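Local coordinates for protein FAD-binding oxidoreductase (Gulosibacter chungangensis, PDB 7PBG) that oxidises 4-alkylphenols such as 4-ethylphenol, probably to 4-vinylphenol, using a covalently bound FAD cofactor, at residues 239-245 / 322-328; 269-273 / 334-338. All blocks are in the same frame, centred on the assembly; numbering follows the deposited sequence.

Interaction 1 of 2, residues 239-245 / 322-328; sequences PPEMLSF and GTCYGPR
The Phe245 ring lies across the backbone of Gly322, where strands 241-249 and 318-326 pair antiparallel in the large sheet of this flavoprotein oxidase. Gly322 CA sits 3.7 Å from the centroid of the Phe245 ring, a CH-pi contact over the face. The ring gets there because chi1 of 56° sets CG between the backbone N and the carbonyl carbon, turning the phenyl over the neighbouring strand. A CB at Gly322 would collide with Phe245 CZ, which ties the bare backbone to this ring position. With Phe245 cut back to alanine, Gly322 is likely to lose its cover, and Cys324 SG and Ile335 their aromatic neighbour.

On the face shared by Met242, Ser244, Thr323 and Tyr325, the thioether of Met242 makes an oblique Met-aromatic contact, SD 3.5 Å from Tyr325 CD1. Pro239 CG meets the same ring at its edge, and Tyr325 OH bonds onward to the carbonyl of Asn375.

Leu243 and Cys324 form a hydrogen-bonded pair, with Cys324 N to Leu243 O at 2.8 Å and nearly straight. Phe245 and Gly322 are joined the same way, by a bond in each direction. Ser244 OG and Thr323 OG1 share a hydrogen bond of 2.7 Å; Ser244 OG also bonds to His372 and Thr323 OG1 to Asn375.

At the polar edge Arg328, at the start of the next helix, reaches back to Glu241. Its guanidinium carries Leu243 CD2 over one face and also pairs with Asp332 and Glu354. In a salt bridge, Glu241 OE2 lies near the plane of the Arg328 guanidinium, 2.9 Å from Arg328 NH1, which approaches from above the carboxylate plane. A water joins the other carboxylate oxygen, Glu241 OE1, to the backbone at Arg328 N, 3.0 Å from the water.

Interaction 2 of 2, residues 269-273 / 334-338; sequences MAPLQ and YIEMI
Pro271 lies against one face of the Tyr334 ring, where a loop with a cis peptide bond before this proline packs on helix 328-342, one of the helices beside the large antiparallel sheet. The contact is a CH-pi one: Pro271 CA stands 4.0 Å from the centroid of the Tyr334 ring, 19° off the normal. Further along the proline, CB touches Tyr334 CB at 3.6 Å, while CG reaches the next helical turn between Met337 CB and Ile338 CG1.

Tyr334 has CG anti to its carbonyl carbon (chi1 -68°), and the ring leans out from the helix over the loop. At its far end Tyr334 OH lies 3.6 Å from Ala270 CB and bonds to Gln330 of its own helix.

Ile338, one turn on, sends CG1 away from its carbonyl carbon and keeps the chain straight from there (chi2 165°). This extended branch carries CD1 to Leu272 CD2, 3.8 Å away, and also onto the carbonyl oxygen of Pro271. Leu272 has its CB turned from the helix, yet its CD2 branch comes round to Ile338; elsewhere it packs on Leu265 of helix 255-266. The loop is thus wedged between two helices.

Beyond CG the Met337 chain is extended, and its SD crosses the proline at a slant, touching CB and CG. Met337 also packs against Trp329 of the second subunit, which places this side of the helix at the subunit interface.

Gln273 approaches the edge of the Tyr334 ring, its amide plane almost perpendicular to it. The amide nitrogen bonds to the carbonyl of Tyr325, and Gln273 OE1 lies at the ring edge, 3.5 Å from Tyr334 CD2.

Along the chain the segments alternate: 239-245, 269-273, 322-328, then 334-338. Interaction 1 joins two neighbouring strands of the eight-stranded antiparallel sheet; interaction 2 packs the loop between helix 255-266 and strand 277-280 onto helix 328-342, which directly follows strand 318-326. Their centres are 10 Å apart, and they meet directly. Gln273 NE2 probably donates a hydrogen bond to Tyr325 O at 2.8 Å, while Cys324 SG packs against the CD1 methyls of Ile335 and Ile338. The helix and loop therefore cover the face of the sheet that carries Leu243, Cys324 and Phe245. The Tyr325 side chain remains about 13 Å from the FAD, but about 6 Å from that of FAD-binding Tyr169.

Interaction 1 of 2, residues 239-245 / 322-328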
ATOM      1  N   PRO A 239       3.427   6.851  21.922  1.00 20.56           N
ATOM      2  CA  PRO A 239       2.222   6.898  22.746  1.00 22.17           C
ATOM      3  C   PRO A 239       2.585   7.197  24.191  1.00 20.58           C
ATOM      4  O   PRO A 239       3.731   7.187  24.565  1.00 21.68           O
ATOM      5  CB  PRO A 239       1.602   5.502  22.607  1.00 24.79           C
ATOM      6  CG  PRO A 239       2.797   4.609  22.332  1.00 22.80           C
ATOM      7  CD  PRO A 239       3.847   5.470  21.645  1.00 21.99           C
ATOM      8  N   PRO A 240       1.603   7.559  25.036  1.00 23.87           N
ATOM      9  CA  PRO A 240       1.916   7.888  26.423  1.00 24.83           C
ATOM     10  C   PRO A 240       2.628   6.769  27.211  1.00 22.66           C
ATOM     11  O   PRO A 240       3.563   7.019  27.997  1.00 22.22           O
ATOM     12  CB  PRO A 240       0.532   8.167  27.032  1.00 24.79           C
ATOM     13  CG  PRO A 240      -0.369   8.481  25.878  1.00 25.41           C
ATOM     14  CD  PRO A 240       0.221   7.808  24.645  1.00 24.12           C
ATOM     15  N   GLU A 241       2.194   5.525  27.000  1.00 22.28           N
ATOM     16  CA  GLU A 241       2.729   4.338  27.692  1.00 22.32           C
ATOM     17  C   GLU A 241       2.706   3.140  26.766  1.00 19.51           C
ATOM     18  O   GLU A 241       1.913   3.159  25.817  1.00 19.12           O
ATOM     19  CB  GLU A 241       1.865   4.059  28.925  1.00 25.09           C
ATOM     20  CG  GLU A 241       2.558   3.288  29.986  1.00 31.22           C
ATOM     21  CD  GLU A 241       2.028   3.503  31.401  1.00 29.12           C
ATOM     22  OE1 GLU A 241       1.303   4.473  31.684  1.00 31.77           O
ATOM     23  OE2 GLU A 241       2.384   2.703  32.204  1.00 37.26           O
ATOM     24  N   MET A 242       3.528   2.143  27.070  1.00 19.05           N
ATOM     25  CA  MET A 242       3.539   0.860  26.361  1.00 19.55           C
ATOM     26  C   MET A 242       3.789  -0.231  27.398  1.00 21.38           C
ATOM     27  O   MET A 242       4.624  -0.030  28.311  1.00 21.30           O
ATOM     28  CB  MET A 242       4.623   0.857  25.291  1.00 20.58           C
ATOM     29  CG  MET A 242       4.389   1.899  24.274  1.00 21.47           C
ATOM     30  SD  MET A 242       5.556   1.954  22.900  1.00 21.85           S
ATOM     31  CE  MET A 242       6.822   2.967  23.657  1.00 19.61           C
ATOM     32  N   LEU A 243       3.088  -1.333  27.280  1.00 18.92           N
ATOM     33  CA  LEU A 243       3.201  -2.474  28.219  1.00 19.04           C
ATOM     34  C   LEU A 243       3.160  -3.778  27.447  1.00 18.48           C
ATOM     35  O   LEU A 243       2.192  -3.964  26.623  1.00 20.37           O
ATOM     36  CB  LEU A 243       2.074  -2.386  29.235  1.00 20.30           C
ATOM     37  CG  LEU A 243       2.074  -3.458  30.311  1.00 19.32           C
ATOM     38  CD1 LEU A 243       3.213  -3.250  31.285  1.00 20.79           C
ATOM     39  CD2 LEU A 243       0.754  -3.432  31.058  1.00 19.43           C
ATOM     40  N   SER A 244       4.183  -4.585  27.635  1.00 18.00           N
ATOM     41  CA  SER A 244       4.343  -5.866  26.923  1.00 20.24           C
ATOM     42  C   SER A 244       3.925  -7.036  27.785  1.00 19.92           C
ATOM     43  O   SER A 244       3.854  -6.951  29.027  1.00 20.78           O
ATOM     44  CB  SER A 244       5.733  -6.066  26.425  1.00 19.31           C
ATOM     45  OG  SER A 244       6.068  -5.095  25.496  1.00 19.22           O
ATOM     46  N   PHE A 245       3.641  -8.143  27.124  1.00 18.86           N
ATOM     47  CA  PHE A 245       3.210  -9.357  27.804  1.00 19.14           C
ATOM     48  C   PHE A 245       3.787 -10.588  27.120  1.00 18.37           C
ATOM     49  O   PHE A 245       4.135 -10.585  25.911  1.00 18.91           O
ATOM     50  CB  PHE A 245       1.700  -9.386  27.858  1.00 18.69           C
ATOM     51  CG  PHE A 245       1.017  -9.284  26.529  1.00 19.82           C
ATOM     52  CD1 PHE A 245       0.761 -10.403  25.757  1.00 18.15           C
ATOM     53  CD2 PHE A 245       0.580  -8.059  26.071  1.00 19.01           C
ATOM     54  CE1 PHE A 245       0.079 -10.262  24.560  1.00 19.37           C
ATOM     55  CE2 PHE A 245      -0.093  -7.924  24.869  1.00 19.68           C
ATOM     56  CZ  PHE A 245      -0.350  -9.041  24.122  1.00 19.02           C
ATOM     57  N   GLY A 322       3.256  -9.959  22.957  1.00 17.52           N
ATOM     58  CA  GLY A 322       2.565  -8.782  22.443  1.00 17.78           C
ATOM     59  C   GLY A 322       2.846  -7.537  23.275  1.00 20.10           C
ATOM     60  O   GLY A 322       3.496  -7.618  24.331  1.00 18.80           O
ATOM     61  N   THR A 323       2.287  -6.428  22.816  1.00 18.53           N
ATOM     62  CA  THR A 323       2.414  -5.103  23.459  1.00 18.07           C
ATOM     63  C   THR A 323       1.144  -4.288  23.229  1.00 19.79           C
ATOM     64  O   THR A 323       0.500  -4.371  22.175  1.00 18.96           O
ATOM     65  CB  THR A 323       3.675  -4.383  22.973  1.00 18.37           C
ATOM     66  OG1 THR A 323       4.807  -5.219  23.165  1.00 18.09           O
ATOM     67  CG2 THR A 323       3.853  -3.042  23.660  1.00 19.47           C
ATOM     68  N   CYS A 324       0.737  -3.576  24.265  1.00 18.94           N
ATOM     69  CA  CYS A 324      -0.364  -2.605  24.252  1.00 17.92           C
ATOM     70  C   CYS A 324       0.235  -1.198  24.345  1.00 17.35           C
ATOM     71  O   CYS A 324       1.318  -0.968  25.003  1.00 21.17           O
ATOM     72  CB  CYS A 324      -1.308  -2.895  25.403  1.00 21.01           C
ATOM     73  SG  CYS A 324      -2.310  -4.368  25.073  1.00 22.80           S
ATOM     74  N   TYR A 325      -0.417  -0.286  23.656  1.00 17.68           N
ATOM     75  CA  TYR A 325       0.062   1.105  23.430  1.00 18.26           C
ATOM     76  C   TYR A 325      -1.038   2.078  23.800  1.00 17.44           C
ATOM     77  O   TYR A 325      -2.175   1.896  23.327  1.00 19.51           O
ATOM     78  CB  TYR A 325       0.427   1.339  21.963  1.00 19.23           C
ATOM     79  CG  TYR A 325       1.389   0.324  21.406  1.00 19.30           C
ATOM     80  CD1 TYR A 325       2.740   0.600  21.309  1.00 19.95           C
ATOM     81  CD2 TYR A 325       0.969  -0.944  21.043  1.00 18.24           C
ATOM     82  CE1 TYR A 325       3.647  -0.318  20.802  1.00 18.66           C
ATOM     83  CE2 TYR A 325       1.870  -1.882  20.579  1.00 18.45           C
ATOM     84  CZ  TYR A 325       3.217  -1.565  20.416  1.00 18.38           C
ATOM     85  OH  TYR A 325       4.101  -2.523  19.952  1.00 18.85           O
ATOM     86  N   GLY A 326      -0.697   3.127  24.536  1.00 19.30           N
ATOM     87  CA  GLY A 326      -1.614   4.266  24.708  1.00 21.68           C
ATOM     88  C   GLY A 326      -1.552   4.782  26.125  1.00 19.41           C
ATOM     89  O   GLY A 326      -0.663   4.413  26.873  1.00 21.26           O
ATOM     90  N   PRO A 327      -2.552   5.585  26.514  1.00 20.43           N
ATOM     91  CA  PRO A 327      -2.685   5.955  27.908  1.00 19.60           C
ATOM     92  C   PRO A 327      -3.010   4.704  28.721  1.00 21.27           C
ATOM     93  O   PRO A 327      -3.624   3.757  28.202  1.00 20.21           O
ATOM     94  CB  PRO A 327      -3.851   6.940  27.918  1.00 21.67           C
ATOM     95  CG  PRO A 327      -4.647   6.624  26.691  1.00 21.94           C
ATOM     96  CD  PRO A 327      -3.709   5.960  25.688  1.00 20.29           C
ATOM     97  N   ARG A 328      -2.669   4.736  30.000  1.00 20.08           N
ATOM     98  CA  ARG A 328      -2.855   3.573  30.890  1.00 21.22           C
ATOM     99  C   ARG A 328      -4.319   3.120  30.937  1.00 19.19           C
ATOM    100  O   ARG A 328      -4.541   1.894  31.036  1.00 20.81           O
ATOM    101  CB  ARG A 328      -2.302   3.844  32.283  1.00 21.47           C
ATOM    102  CG  ARG A 328      -2.053   2.586  33.095  1.00 23.18           C
ATOM    103  CD  ARG A 328      -1.081   1.603  32.472  1.00 24.07           C
ATOM    104  NE  ARG A 328      -0.984   0.371  33.243  1.00 24.86           N
ATOM    105  CZ  ARG A 328       0.147  -0.234  33.651  1.00 26.72           C
ATOM    106  NH1 ARG A 328       1.350   0.224  33.304  1.00 24.03           N
ATOM    107  NH2 ARG A 328       0.040  -1.352  34.361  1.00 24.93           N
TER
HETATM  108  O   HOH W   1      -0.654   6.750  30.842  1.00 39.38           O

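Interaction 2 of 2, residues 269-273 / 334-338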
ATOM      1  N   MET A 269      -7.820  -4.595  15.158  1.00 21.05           N
ATOM      2  CA  MET A 269      -6.630  -3.796  15.597  1.00 21.44           C
ATOM      3  C   MET A 269      -6.705  -3.443  17.074  1.00 22.55           C
ATOM      4  O   MET A 269      -5.911  -2.574  17.538  1.00 25.64           O
ATOM      5  CB  MET A 269      -6.462  -2.500  14.786  1.00 25.35           C
ATOM      6  CG  MET A 269      -6.124  -2.753  13.336  1.00 27.40           C
ATOM      7  SD  MET A 269      -6.263  -1.170  12.451  1.00 31.10           S
ATOM      8  CE  MET A 269      -6.067  -1.665  10.742  1.00 28.25           C
ATOM      9  N   ALA A 270      -7.568  -4.113  17.801  1.00 22.53           N
ATOM     10  CA  ALA A 270      -7.752  -3.932  19.253  1.00 22.07           C
ATOM     11  C   ALA A 270      -8.519  -5.137  19.757  1.00 21.59           C
ATOM     12  O   ALA A 270      -9.460  -5.581  19.084  1.00 21.18           O
ATOM     13  CB  ALA A 270      -8.470  -2.635  19.553  1.00 22.78           C
ATOM     14  N   PRO A 271      -8.186  -5.692  20.944  1.00 20.71           N
ATOM     15  CA  PRO A 271      -7.085  -5.195  21.795  1.00 20.41           C
ATOM     16  C   PRO A 271      -5.654  -5.574  21.411  1.00 20.02           C
ATOM     17  O   PRO A 271      -4.727  -5.062  21.969  1.00 20.33           O
ATOM     18  CB  PRO A 271      -7.409  -5.904  23.116  1.00 19.74           C
ATOM     19  CG  PRO A 271      -7.950  -7.218  22.680  1.00 20.52           C
ATOM     20  CD  PRO A 271      -8.880  -6.818  21.571  1.00 21.40           C
ATOM     21  N   LEU A 272      -5.460  -6.361  20.355  1.00 18.86           N
ATOM     22  CA  LEU A 272      -4.113  -6.627  19.843  1.00 19.67           C
ATOM     23  C   LEU A 272      -3.818  -5.529  18.814  1.00 20.83           C
ATOM     24  O   LEU A 272      -4.318  -5.603  17.659  1.00 21.81           O
ATOM     25  CB  LEU A 272      -4.014  -8.050  19.285  1.00 19.02           C
ATOM     26  CG  LEU A 272      -4.040  -9.208  20.292  1.00 19.79           C
ATOM     27  CD1 LEU A 272      -4.108 -10.551  19.573  1.00 18.01           C
ATOM     28  CD2 LEU A 272      -2.811  -9.160  21.205  1.00 19.52           C
ATOM     29  N   GLN A 273      -3.110  -4.494  19.277  1.00 18.62           N
ATOM     30  CA  GLN A 273      -2.826  -3.271  18.484  1.00 20.06           C
ATOM     31  C   GLN A 273      -1.643  -3.487  17.554  1.00 19.87           C
ATOM     32  O   GLN A 273      -1.546  -2.764  16.515  1.00 21.32           O
ATOM     33  CB  GLN A 273      -2.527  -2.139  19.452  1.00 20.45           C
ATOM     34  CG  GLN A 273      -3.725  -1.772  20.302  1.00 20.48           C
ATOM     35  CD  GLN A 273      -3.219  -0.896  21.427  1.00 19.36           C
ATOM     36  OE1 GLN A 273      -2.683  -1.412  22.398  1.00 19.63           O
ATOM     37  NE2 GLN A 273      -3.543   0.406  21.373  1.00 22.20           N
ATOM     38  N   TYR A 334      -7.270  -3.192  27.482  1.00 19.57           N
ATOM     39  CA  TYR A 334      -6.859  -4.195  26.478  1.00 18.91           C
ATOM     40  C   TYR A 334      -6.184  -5.391  27.150  1.00 19.53           C
ATOM     41  O   TYR A 334      -6.452  -6.533  26.779  1.00 18.50           O
ATOM     42  CB  TYR A 334      -5.998  -3.543  25.393  1.00 18.22           C
ATOM     43  CG  TYR A 334      -6.690  -2.567  24.480  1.00 18.96           C
ATOM     44  CD1 TYR A 334      -8.072  -2.399  24.451  1.00 20.46           C
ATOM     45  CD2 TYR A 334      -5.946  -1.828  23.566  1.00 20.50           C
ATOM     46  CE1 TYR A 334      -8.670  -1.482  23.601  1.00 23.35           C
ATOM     47  CE2 TYR A 334      -6.533  -0.910  22.713  1.00 21.81           C
ATOM     48  CZ  TYR A 334      -7.908  -0.758  22.706  1.00 22.11           C
ATOM     49  OH  TYR A 334      -8.531   0.112  21.851  1.00 22.82           O
ATOM     50  N   ILE A 335      -5.273  -5.141  28.086  1.00 18.75           N
ATOM     51  CA  ILE A 335      -4.563  -6.234  28.793  1.00 21.18           C
ATOM     52  C   ILE A 335      -5.592  -7.140  29.468  1.00 21.13           C
ATOM     53  O   ILE A 335      -5.493  -8.331  29.334  1.00 19.00           O
ATOM     54  CB  ILE A 335      -3.553  -5.640  29.788  1.00 20.57           C
ATOM     55  CG1 ILE A 335      -2.415  -4.930  29.056  1.00 21.31           C
ATOM     56  CG2 ILE A 335      -3.114  -6.695  30.796  1.00 24.25           C
ATOM     57  CD1 ILE A 335      -1.406  -5.854  28.428  1.00 21.90           C
ATOM     58  N   GLU A 336      -6.626  -6.586  30.102  1.00 20.82           N
ATOM     59  CA  GLU A 336      -7.665  -7.412  30.750  1.00 22.86           C
ATOM     60  C   GLU A 336      -8.366  -8.273  29.690  1.00 21.81           C
ATOM     61  O   GLU A 336      -8.495  -9.493  29.927  1.00 20.66           O
ATOM     62  CB  GLU A 336      -8.585  -6.472  31.550  1.00 24.50           C
ATOM     63  CG  GLU A 336      -9.819  -7.125  32.103  1.00 30.99           C
ATOM     64  CD  GLU A 336     -10.802  -6.176  32.798  1.00 37.25           C
ATOM     65  OE1 GLU A 336     -11.139  -5.077  32.235  1.00 42.57           O
ATOM     66  OE2 GLU A 336     -11.253  -6.538  33.894  1.00 40.64           O
ATOM     67  N   MET A 337      -8.674  -7.725  28.509  1.00 21.04           N
ATOM     68  CA  MET A 337      -9.336  -8.517  27.428  1.00 20.73           C
ATOM     69  C   MET A 337      -8.421  -9.660  26.955  1.00 20.77           C
ATOM     70  O   MET A 337      -8.875 -10.788  26.768  1.00 19.65           O
ATOM     71  CB  MET A 337      -9.648  -7.653  26.205  1.00 22.73           C
ATOM     72  CG  MET A 337     -10.705  -6.599  26.495  1.00 28.22           C
ATOM     73  SD  MET A 337     -10.822  -5.505  25.055  1.00 31.93           S
ATOM     74  CE  MET A 337     -11.794  -4.173  25.738  1.00 33.64           C
ATOM     75  N   ILE A 338      -7.162  -9.358  26.748  1.00 20.10           N
ATOM     76  CA  ILE A 338      -6.180 -10.335  26.212  1.00 20.89           C
ATOM     77  C   ILE A 338      -5.997 -11.424  27.273  1.00 20.90           C
ATOM     78  O   ILE A 338      -6.051 -12.605  26.932  1.00 19.93           O
ATOM     79  CB  ILE A 338      -4.878  -9.583  25.875  1.00 20.12           C
ATOM     80  CG1 ILE A 338      -5.066  -8.658  24.664  1.00 19.91           C
ATOM     81  CG2 ILE A 338      -3.727 -10.568  25.686  1.00 19.80           C
ATOM     82  CD1 ILE A 338      -3.933  -7.646  24.525  1.00 20.06           C
TER